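Local coordinates for quinonprotein alcohol dehydrogenase-like protein (Bacteroides thetaiotaomicron VPI-5482, PDB 4R5O) that is of unknown function but binds calcium and joins an immunoglobulin-like beta-sandwich domain to a seven-bladed beta-propeller of the YVTN repeat family, at residues L237-Y251 with A266-F280. Numbering follows the deposited sequence.
Sequences LSNDTYKDESKVKYY and AVTELDIIQKQKINF
Leu237 lays its CB over one face of the Phe280 ring, 4.1 Å from the ring centroid and 16° off the normal. Two positions on, Asn239 reaches the end of strand 272-274 and the chain just after it. Its CG stands anti to the backbone N (chi1 164°), which brings OD1 within 3.0 Å of Ile278 N, which donates to it from above the carbonyl plane; Asn228 ND2 also bonds OD1. ND2 gives a bond to Gln274 OE1 at 3.1 Å, the two amide planes almost perpendicular (89°), and a weak one to Gln276 O. A leucine in its place would probably leave Ile278 N and Gln274 OE1 without this mate. Both segments belong to one antiparallel blade of the beta-propeller, strand 246-251 lying between 235-239 and the two short strands 268-270 and 272-274, which pair with it in turn. Ser246 and Gln274 exchange two backbone bonds as a hydrogen-bonded pair; between Lys247 and Lys249 the register then slips by two, a beta bulge, as the opposite chain turns its corner at Asp271. Val248 spans this break: its N-H bonds Ile272 O, its carbonyl accepts Leu270 N at 2.9 Å, and CG1 abuts the edge of the Phe280 ring. Tyr250, hydrogen-bonded to Thr268 both ways, takes Thr268 CB over a ring face, 3.8 Å from the centroid. Val267 CG2 likewise lies over the Tyr251 ring.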
ATOM      1  N   LEU A 237     -15.786  -6.336 -14.080  1.00 41.49           N
ATOM      2  CA  LEU A 237     -16.917  -5.490 -13.657  1.00 41.46           C
ATOM      3  C   LEU A 237     -16.384  -4.127 -13.306  1.00 44.82           C
ATOM      4  O   LEU A 237     -15.378  -4.072 -12.620  1.00 45.16           O
ATOM      5  CB  LEU A 237     -17.658  -6.123 -12.469  1.00 42.04           C
ATOM      6  CG  LEU A 237     -18.376  -7.414 -12.778  1.00 49.66           C
ATOM      7  CD1 LEU A 237     -18.723  -8.179 -11.514  1.00 50.90           C
ATOM      8  CD2 LEU A 237     -19.618  -7.137 -13.590  1.00 58.35           C
ATOM      9  N   SER A 238     -16.990  -3.031 -13.790  1.00 41.61           N
ATOM     10  CA  SER A 238     -16.453  -1.712 -13.460  1.00 40.72           C
ATOM     11  C   SER A 238     -17.528  -0.717 -12.927  1.00 44.16           C
ATOM     12  O   SER A 238     -18.703  -0.753 -13.308  1.00 42.59           O
ATOM     13  CB  SER A 238     -15.778  -1.087 -14.673  1.00 42.93           C
ATOM     14  OG  SER A 238     -16.721  -0.757 -15.677  1.00 61.73           O
ATOM     15  N   ASN A 239     -17.061   0.149 -12.014  1.00 40.24           N
ATOM     16  CA  ASN A 239     -17.682   1.338 -11.457  1.00 41.03           C
ATOM     17  C   ASN A 239     -16.942   2.509 -12.054  1.00 47.53           C
ATOM     18  O   ASN A 239     -15.758   2.673 -11.752  1.00 49.13           O
ATOM     19  CB  ASN A 239     -17.651   1.320  -9.927  1.00 44.55           C
ATOM     20  CG  ASN A 239     -17.921   2.658  -9.287  1.00 48.02           C
ATOM     21  OD1 ASN A 239     -17.137   3.119  -8.477  1.00 42.15           O
ATOM     22  ND2 ASN A 239     -18.953   3.368  -9.724  1.00 40.10           N
ATOM     23  N   ASP A 240     -17.583   3.258 -12.968  1.00 44.37           N
ATOM     24  CA  ASP A 240     -16.933   4.324 -13.704  1.00 44.91           C
ATOM     25  C   ASP A 240     -17.553   5.688 -13.401  1.00 51.31           C
ATOM     26  O   ASP A 240     -17.388   6.612 -14.198  1.00 51.56           O
ATOM     27  CB  ASP A 240     -17.017   4.029 -15.218  1.00 47.77           C
ATOM     28  CG  ASP A 240     -18.398   3.743 -15.811  1.00 59.52           C
ATOM     29  OD1 ASP A 240     -19.403   4.239 -15.258  1.00 60.80           O
ATOM     30  OD2 ASP A 240     -18.462   3.080 -16.869  1.00 65.26           O
ATOM     31  N   THR A 241     -18.202   5.836 -12.234  1.00 48.67           N
ATOM     32  CA  THR A 241     -18.836   7.095 -11.884  1.00 48.84           C
ATOM     33  C   THR A 241     -18.556   7.493 -10.421  1.00 54.07           C
ATOM     34  O   THR A 241     -18.414   6.625  -9.558  1.00 53.47           O
ATOM     35  CB  THR A 241     -20.328   6.989 -12.126  1.00 50.96           C
ATOM     36  OG1 THR A 241     -20.885   8.277 -11.972  1.00 51.46           O
ATOM     37  CG2 THR A 241     -21.022   5.980 -11.214  1.00 47.69           C
ATOM     38  N   TYR A 242     -18.490   8.812 -10.163  1.00 51.13           N
ATOM     39  CA  TYR A 242     -18.294   9.356  -8.821  1.00 52.76           C
ATOM     40  C   TYR A 242     -19.407  10.352  -8.480  1.00 60.57           C
ATOM     41  O   TYR A 242     -19.386  10.920  -7.385  1.00 62.20           O
ATOM     42  CB  TYR A 242     -16.910  10.040  -8.677  1.00 53.96           C
ATOM     43  CG  TYR A 242     -16.702  11.257  -9.554  1.00 56.99           C
ATOM     44  CD1 TYR A 242     -17.077  12.530  -9.122  1.00 60.39           C
ATOM     45  CD2 TYR A 242     -16.115  11.145 -10.810  1.00 57.32           C
ATOM     46  CE1 TYR A 242     -16.919  13.650  -9.939  1.00 62.08           C
ATOM     47  CE2 TYR A 242     -15.932  12.260 -11.626  1.00 58.87           C
ATOM     48  CZ  TYR A 242     -16.335  13.511 -11.189  1.00 67.84           C
ATOM     49  OH  TYR A 242     -16.143  14.594 -12.012  1.00 70.72           O
ATOM     50  N   LYS A 243     -20.343  10.593  -9.434  1.00 56.70           N
ATOM     51  CA  LYS A 243     -21.372  11.632  -9.377  1.00 56.87           C
ATOM     52  C   LYS A 243     -22.536  11.353 -10.355  1.00 61.18           C
ATOM     53  O   LYS A 243     -23.676  11.228  -9.925  1.00 61.50           O
ATOM     54  CB  LYS A 243     -20.678  12.964  -9.746  1.00 59.59           C
ATOM     55  CG  LYS A 243     -21.542  14.216  -9.887  1.00 77.98           C
ATOM     56  CD  LYS A 243     -20.720  15.395 -10.481  1.00 86.96           C
ATOM     57  CE  LYS A 243     -20.263  15.183 -11.913  1.00 95.88           C
ATOM     58  NZ  LYS A 243     -19.357  16.266 -12.372  1.00105.04           N
ATOM     59  N   ASP A 244     -22.242  11.273 -11.665  1.00 57.52           N
ATOM     60  CA  ASP A 244     -23.226  11.093 -12.734  1.00 57.04           C
ATOM     61  C   ASP A 244     -23.851   9.711 -12.716  1.00 59.73           C
ATOM     62  O   ASP A 244     -23.209   8.736 -12.347  1.00 58.79           O
ATOM     63  CB  ASP A 244     -22.580  11.332 -14.117  1.00 58.93           C
ATOM     64  CG  ASP A 244     -22.014  12.738 -14.325  1.00 77.09           C
ATOM     65  OD1 ASP A 244     -22.623  13.717 -13.810  1.00 78.56           O
ATOM     66  OD2 ASP A 244     -21.000  12.869 -15.058  1.00 85.23           O
ATOM     67  N   GLU A 245     -25.117   9.633 -13.149  1.00 57.10           N
ATOM     68  CA  GLU A 245     -25.882   8.398 -13.241  1.00 56.87           C
ATOM     69  C   GLU A 245     -25.231   7.527 -14.309  1.00 61.11           C
ATOM     70  O   GLU A 245     -25.010   7.967 -15.445  1.00 62.61           O
ATOM     71  CB  GLU A 245     -27.364   8.704 -13.531  1.00 58.99           C
ATOM     72  CG  GLU A 245     -28.260   7.480 -13.656  1.00 69.04           C
ATOM     73  CD  GLU A 245     -29.738   7.742 -13.912  1.00 92.51           C
ATOM     74  OE1 GLU A 245     -30.260   8.776 -13.431  1.00 96.93           O
ATOM     75  OE2 GLU A 245     -30.397   6.866 -14.521  1.00 80.51           O
ATOM     76  N   SER A 246     -24.840   6.322 -13.908  1.00 54.84           N
ATOM     77  CA  SER A 246     -24.159   5.368 -14.779  1.00 52.50           C
ATOM     78  C   SER A 246     -24.505   3.966 -14.351  1.00 54.39           C
ATOM     79  O   SER A 246     -24.852   3.757 -13.194  1.00 53.04           O
ATOM     80  CB  SER A 246     -22.645   5.601 -14.734  1.00 52.77           C
ATOM     81  OG  SER A 246     -21.945   4.734 -15.603  1.00 54.82           O
ATOM     82  N   LYS A 247     -24.424   3.012 -15.272  1.00 51.55           N
ATOM     83  CA  LYS A 247     -24.663   1.613 -14.955  1.00 51.91           C
ATOM     84  C   LYS A 247     -23.362   0.868 -14.830  1.00 56.52           C
ATOM     85  O   LYS A 247     -22.397   1.251 -15.502  1.00 57.13           O
ATOM     86  CB  LYS A 247     -25.536   0.945 -16.019  1.00 55.02           C
ATOM     87  CG  LYS A 247     -26.991   1.308 -15.919  1.00 57.45           C
ATOM     88  CD  LYS A 247     -27.753   0.675 -17.030  1.00 59.58           C
ATOM     89  CE  LYS A 247     -29.224   0.982 -16.968  1.00 76.80           C
ATOM     90  NZ  LYS A 247     -29.515   2.445 -16.918  1.00 94.86           N
ATOM     91  N   VAL A 248     -23.328  -0.214 -14.000  1.00 50.93           N
ATOM     92  CA  VAL A 248     -22.162  -1.097 -13.913  1.00 48.24           C
ATOM     93  C   VAL A 248     -21.944  -1.636 -15.314  1.00 49.36           C
ATOM     94  O   VAL A 248     -22.910  -2.015 -15.981  1.00 49.54           O
ATOM     95  CB  VAL A 248     -22.287  -2.224 -12.835  1.00 51.28           C
ATOM     96  CG1 VAL A 248     -21.212  -3.293 -12.995  1.00 50.11           C
ATOM     97  CG2 VAL A 248     -22.253  -1.659 -11.430  1.00 50.98           C
ATOM     98  N   LYS A 249     -20.698  -1.607 -15.782  1.00 44.07           N
ATOM     99  CA  LYS A 249     -20.347  -2.114 -17.106  1.00 42.65           C
ATOM    100  C   LYS A 249     -19.321  -3.204 -16.986  1.00 46.45           C
ATOM    101  O   LYS A 249     -18.496  -3.172 -16.078  1.00 46.96           O
ATOM    102  CB  LYS A 249     -19.831  -0.984 -17.982  1.00 43.82           C
ATOM    103  CG  LYS A 249     -20.918   0.055 -18.235  1.00 51.86           C
ATOM    104  CD  LYS A 249     -20.435   1.228 -19.033  1.00 51.11           C
ATOM    105  CE  LYS A 249     -21.394   2.367 -18.905  1.00 36.41           C
ATOM    106  NZ  LYS A 249     -21.344   2.935 -17.533  1.00 42.87           N
ATOM    107  N   TYR A 250     -19.391  -4.208 -17.850  1.00 44.01           N
ATOM    108  CA  TYR A 250     -18.369  -5.241 -17.801  1.00 43.31           C
ATOM    109  C   TYR A 250     -17.786  -5.447 -19.215  1.00 46.31           C
ATOM    110  O   TYR A 250     -18.419  -5.131 -20.228  1.00 45.89           O
ATOM    111  CB  TYR A 250     -18.857  -6.568 -17.185  1.00 44.06           C
ATOM    112  CG  TYR A 250     -19.948  -7.301 -17.928  1.00 44.79           C
ATOM    113  CD1 TYR A 250     -19.640  -8.218 -18.931  1.00 46.39           C
ATOM    114  CD2 TYR A 250     -21.277  -7.181 -17.545  1.00 45.82           C
ATOM    115  CE1 TYR A 250     -20.634  -8.945 -19.578  1.00 47.94           C
ATOM    116  CE2 TYR A 250     -22.282  -7.902 -18.183  1.00 47.21           C
ATOM    117  CZ  TYR A 250     -21.954  -8.794 -19.192  1.00 59.72           C
ATOM    118  OH  TYR A 250     -22.941  -9.499 -19.849  1.00 64.99           O
ATOM    119  N   TYR A 251     -16.535  -5.906 -19.231  1.00 42.28           N
ATOM    120  CA  TYR A 251     -15.700  -6.205 -20.391  1.00 41.11           C
ATOM    121  C   TYR A 251     -15.246  -7.658 -20.286  1.00 42.94           C
ATOM    122  O   TYR A 251     -15.305  -8.240 -19.204  1.00 42.14           O
ATOM    123  CB  TYR A 251     -14.502  -5.216 -20.450  1.00 41.64           C
ATOM    124  CG  TYR A 251     -14.893  -3.749 -20.475  1.00 44.19           C
ATOM    125  CD1 TYR A 251     -15.279  -3.091 -19.309  1.00 46.51           C
ATOM    126  CD2 TYR A 251     -14.812  -3.001 -21.652  1.00 45.22           C
ATOM    127  CE1 TYR A 251     -15.686  -1.758 -19.331  1.00 50.28           C
ATOM    128  CE2 TYR A 251     -15.165  -1.647 -21.675  1.00 46.64           C
ATOM    129  CZ  TYR A 251     -15.600  -1.030 -20.509  1.00 59.30           C
ATOM    130  OH  TYR A 251     -15.976   0.298 -20.493  1.00 64.07           O
ATOM    131  N   ALA A 266     -15.834  -4.747 -26.428  1.00 49.19           N
ATOM    132  CA  ALA A 266     -17.274  -4.687 -26.187  1.00 48.28           C
ATOM    133  C   ALA A 266     -17.560  -4.472 -24.700  1.00 51.38           C
ATOM    134  O   ALA A 266     -16.938  -5.093 -23.831  1.00 51.11           O
ATOM    135  CB  ALA A 266     -17.951  -5.951 -26.676  1.00 49.09           C
ATOM    136  N   VAL A 267     -18.504  -3.580 -24.423  1.00 46.70           N
ATOM    137  CA  VAL A 267     -18.899  -3.224 -23.080  1.00 45.62           C
ATOM    138  C   VAL A 267     -20.375  -3.524 -22.948  1.00 52.54           C
ATOM    139  O   VAL A 267     -21.157  -3.181 -23.817  1.00 55.85           O
ATOM    140  CB  VAL A 267     -18.533  -1.754 -22.727  1.00 48.28           C
ATOM    141  CG1 VAL A 267     -19.015  -0.746 -23.763  1.00 47.53           C
ATOM    142  CG2 VAL A 267     -18.980  -1.375 -21.324  1.00 47.86           C
ATOM    143  N   THR A 268     -20.736  -4.231 -21.887  1.00 47.74           N
ATOM    144  CA  THR A 268     -22.110  -4.607 -21.588  1.00 46.37           C
ATOM    145  C   THR A 268     -22.504  -3.986 -20.280  1.00 50.23           C
ATOM    146  O   THR A 268     -21.696  -3.987 -19.349  1.00 52.08           O
ATOM    147  CB  THR A 268     -22.218  -6.118 -21.547  1.00 43.81           C
ATOM    148  OG1 THR A 268     -21.618  -6.647 -22.716  1.00 46.54           O
ATOM    149  CG2 THR A 268     -23.643  -6.606 -21.361  1.00 39.79           C
ATOM    150  N   GLU A 269     -23.730  -3.484 -20.184  1.00 44.69           N
ATOM    151  CA  GLU A 269     -24.259  -2.895 -18.957  1.00 43.71           C
ATOM    152  C   GLU A 269     -25.080  -3.905 -18.191  1.00 49.21           C
ATOM    153  O   GLU A 269     -25.742  -4.754 -18.791  1.00 48.72           O
ATOM    154  CB  GLU A 269     -25.118  -1.650 -19.238  1.00 44.52           C
ATOM    155  CG  GLU A 269     -24.370  -0.437 -19.772  1.00 51.08           C
ATOM    156  CD  GLU A 269     -25.255   0.755 -20.097  1.00 81.21           C
ATOM    157  OE1 GLU A 269     -26.491   0.574 -20.189  1.00 84.27           O
ATOM    158  OE2 GLU A 269     -24.707   1.856 -20.331  1.00 78.41           O
ATOM    159  N   LEU A 270     -25.009  -3.816 -16.864  1.00 46.50           N
ATOM    160  CA  LEU A 270     -25.821  -4.550 -15.895  1.00 46.83           C
ATOM    161  C   LEU A 270     -26.837  -3.586 -15.345  1.00 49.17           C
ATOM    162  O   LEU A 270     -26.552  -2.393 -15.305  1.00 47.94           O
ATOM    163  CB  LEU A 270     -24.976  -5.205 -14.766  1.00 46.57           C
ATOM    164  CG  LEU A 270     -24.104  -6.411 -15.126  1.00 50.75           C
ATOM    165  CD1 LEU A 270     -23.286  -6.841 -13.926  1.00 50.34           C
ATOM    166  CD2 LEU A 270     -24.943  -7.587 -15.619  1.00 50.13           C
ATOM    167  N   ASP A 271     -28.025  -4.063 -14.943  1.00 47.14           N
ATOM    168  CA  ASP A 271     -29.064  -3.187 -14.400  1.00 46.85           C
ATOM    169  C   ASP A 271     -28.703  -2.844 -12.942  1.00 50.98           C
ATOM    170  O   ASP A 271     -29.311  -3.359 -12.005  1.00 52.18           O
ATOM    171  CB  ASP A 271     -30.462  -3.838 -14.525  1.00 48.70           C
ATOM    172  CG  ASP A 271     -31.658  -2.961 -14.155  1.00 57.10           C
ATOM    173  OD1 ASP A 271     -31.510  -1.700 -14.138  1.00 55.49           O
ATOM    174  OD2 ASP A 271     -32.754  -3.524 -13.934  1.00 64.49           O
ATOM    175  N   ILE A 272     -27.656  -2.003 -12.765  1.00 45.95           N
ATOM    176  CA  ILE A 272     -27.133  -1.515 -11.487  1.00 44.19           C
ATOM    177  C   ILE A 272     -26.791  -0.047 -11.687  1.00 51.99           C
ATOM    178  O   ILE A 272     -25.722   0.265 -12.216  1.00 51.09           O
ATOM    179  CB  ILE A 272     -25.926  -2.331 -10.916  1.00 45.99           C
ATOM    180  CG1 ILE A 272     -26.177  -3.855 -10.903  1.00 45.42           C
ATOM    181  CG2 ILE A 272     -25.513  -1.805  -9.491  1.00 48.29           C
ATOM    182  CD1 ILE A 272     -24.957  -4.710 -10.768  1.00 45.06           C
ATOM    183  N   ILE A 273     -27.726   0.853 -11.302  1.00 51.73           N
ATOM    184  CA  ILE A 273     -27.551   2.304 -11.397  1.00 51.94           C
ATOM    185  C   ILE A 273     -26.618   2.756 -10.292  1.00 53.83           C
ATOM    186  O   ILE A 273     -26.878   2.510  -9.120  1.00 52.84           O
ATOM    187  CB  ILE A 273     -28.900   3.108 -11.343  1.00 56.16           C
ATOM    188  CG1 ILE A 273     -30.089   2.497 -12.174  1.00 56.70           C
ATOM    189  CG2 ILE A 273     -28.704   4.632 -11.508  1.00 55.31           C
ATOM    190  CD1 ILE A 273     -29.897   2.356 -13.575  1.00 63.47           C
ATOM    191  N   GLN A 274     -25.550   3.447 -10.662  1.00 50.49           N
ATOM    192  CA  GLN A 274     -24.595   3.995  -9.713  1.00 49.18           C
ATOM    193  C   GLN A 274     -24.453   5.495  -9.957  1.00 54.29           C
ATOM    194  O   GLN A 274     -24.404   5.949 -11.108  1.00 54.31           O
ATOM    195  CB  GLN A 274     -23.252   3.271  -9.811  1.00 49.29           C
ATOM    196  CG  GLN A 274     -23.348   1.798  -9.389  1.00 50.01           C
ATOM    197  CD  GLN A 274     -22.049   1.053  -9.481  1.00 56.65           C
ATOM    198  OE1 GLN A 274     -21.192   1.332 -10.339  1.00 53.50           O
ATOM    199  NE2 GLN A 274     -21.933   0.009  -8.669  1.00 35.16           N
ATOM    200  N   LYS A 275     -24.484   6.268  -8.868  1.00 51.00           N
ATOM    201  CA  LYS A 275     -24.372   7.726  -8.905  1.00 51.11           C
ATOM    202  C   LYS A 275     -23.213   8.179  -8.011  1.00 55.33           C
ATOM    203  O   LYS A 275     -23.148   9.343  -7.620  1.00 56.81           O
ATOM    204  CB  LYS A 275     -25.694   8.388  -8.473  1.00 54.60           C
ATOM    205  CG  LYS A 275     -26.901   8.068  -9.351  1.00 70.60           C
ATOM    206  CD  LYS A 275     -28.139   8.796  -8.860  1.00 77.68           C
ATOM    207  CE  LYS A 275     -29.342   8.519  -9.723  1.00 88.74           C
ATOM    208  NZ  LYS A 275     -30.547   9.231  -9.221  1.00 95.67           N
ATOM    209  N   GLN A 276     -22.293   7.251  -7.687  1.00 49.89           N
ATOM    210  CA  GLN A 276     -21.126   7.481  -6.828  1.00 48.65           C
ATOM    211  C   GLN A 276     -20.094   6.354  -6.949  1.00 50.96           C
ATOM    212  O   GLN A 276     -20.381   5.300  -7.527  1.00 51.30           O
ATOM    213  CB  GLN A 276     -21.553   7.597  -5.338  1.00 50.24           C
ATOM    214  CG  GLN A 276     -22.071   6.265  -4.750  1.00 56.97           C
ATOM    215  CD  GLN A 276     -22.184   6.272  -3.260  1.00 72.20           C
ATOM    216  OE1 GLN A 276     -22.930   7.064  -2.672  1.00 69.65           O
ATOM    217  NE2 GLN A 276     -21.486   5.343  -2.625  1.00 61.77           N
ATOM    218  N   LYS A 277     -18.927   6.540  -6.307  1.00 45.88           N
ATOM    219  CA  LYS A 277     -17.902   5.515  -6.235  1.00 43.41           C
ATOM    220  C   LYS A 277     -18.295   4.466  -5.255  1.00 46.89           C
ATOM    221  O   LYS A 277     -18.570   4.789  -4.091  1.00 47.62           O
ATOM    222  CB  LYS A 277     -16.541   6.090  -5.838  1.00 43.43           C
ATOM    223  CG  LYS A 277     -15.956   7.088  -6.775  1.00 26.44           C
ATOM    224  CD  LYS A 277     -14.584   7.408  -6.314  1.00 22.96           C
ATOM    225  CE  LYS A 277     -13.972   8.464  -7.181  1.00 34.38           C
ATOM    226  NZ  LYS A 277     -12.544   8.664  -6.845  1.00 35.73           N
ATOM    227  N   ILE A 278     -18.328   3.218  -5.712  1.00 42.81           N
ATOM    228  CA  ILE A 278     -18.590   2.052  -4.865  1.00 42.05           C
ATOM    229  C   ILE A 278     -17.830   0.871  -5.490  1.00 47.10           C
ATOM    230  O   ILE A 278     -17.693   0.772  -6.711  1.00 46.24           O
ATOM    231  CB  ILE A 278     -20.095   1.743  -4.603  1.00 44.01           C
ATOM    232  CG1 ILE A 278     -20.308   0.646  -3.514  1.00 43.64           C
ATOM    233  CG2 ILE A 278     -20.836   1.440  -5.862  1.00 43.38           C
ATOM    234  CD1 ILE A 278     -19.685   0.894  -2.097  1.00 38.01           C
ATOM    235  N   ASN A 279     -17.277   0.025  -4.624  1.00 43.82           N
ATOM    236  CA  ASN A 279     -16.489  -1.116  -5.037  1.00 42.07           C
ATOM    237  C   ASN A 279     -17.354  -2.374  -5.196  1.00 43.30           C
ATOM    238  O   ASN A 279     -18.560  -2.348  -4.988  1.00 42.81           O
ATOM    239  CB  ASN A 279     -15.362  -1.359  -4.008  1.00 37.70           C
ATOM    240  CG  ASN A 279     -15.792  -1.714  -2.626  1.00 48.49           C
ATOM    241  OD1 ASN A 279     -16.827  -1.263  -2.120  1.00 48.08           O
ATOM    242  ND2 ASN A 279     -14.968  -2.514  -1.970  1.00 40.56           N
ATOM    243  N   PHE A 280     -16.701  -3.453  -5.634  1.00 39.61           N
ATOM    244  CA  PHE A 280     -17.223  -4.809  -5.799  1.00 38.74           C
ATOM    245  C   PHE A 280     -16.514  -5.719  -4.837  1.00 43.15           C
ATOM    246  O   PHE A 280     -15.277  -5.687  -4.781  1.00 42.28           O
ATOM    247  CB  PHE A 280     -17.053  -5.307  -7.242  1.00 39.11           C
ATOM    248  CG  PHE A 280     -17.671  -4.430  -8.293  1.00 39.24           C
ATOM    249  CD1 PHE A 280     -16.992  -3.332  -8.786  1.00 41.18           C
ATOM    250  CD2 PHE A 280     -18.919  -4.724  -8.819  1.00 41.05           C
ATOM    251  CE1 PHE A 280     -17.580  -2.496  -9.736  1.00 42.47           C
ATOM    252  CE2 PHE A 280     -19.501  -3.901  -9.780  1.00 44.05           C
ATOM    253  CZ  PHE A 280     -18.823  -2.793 -10.238  1.00 42.55           C
TER
HETATM  254  O   HOH W   1     -20.729   2.471 -12.729  1.00 39.83           O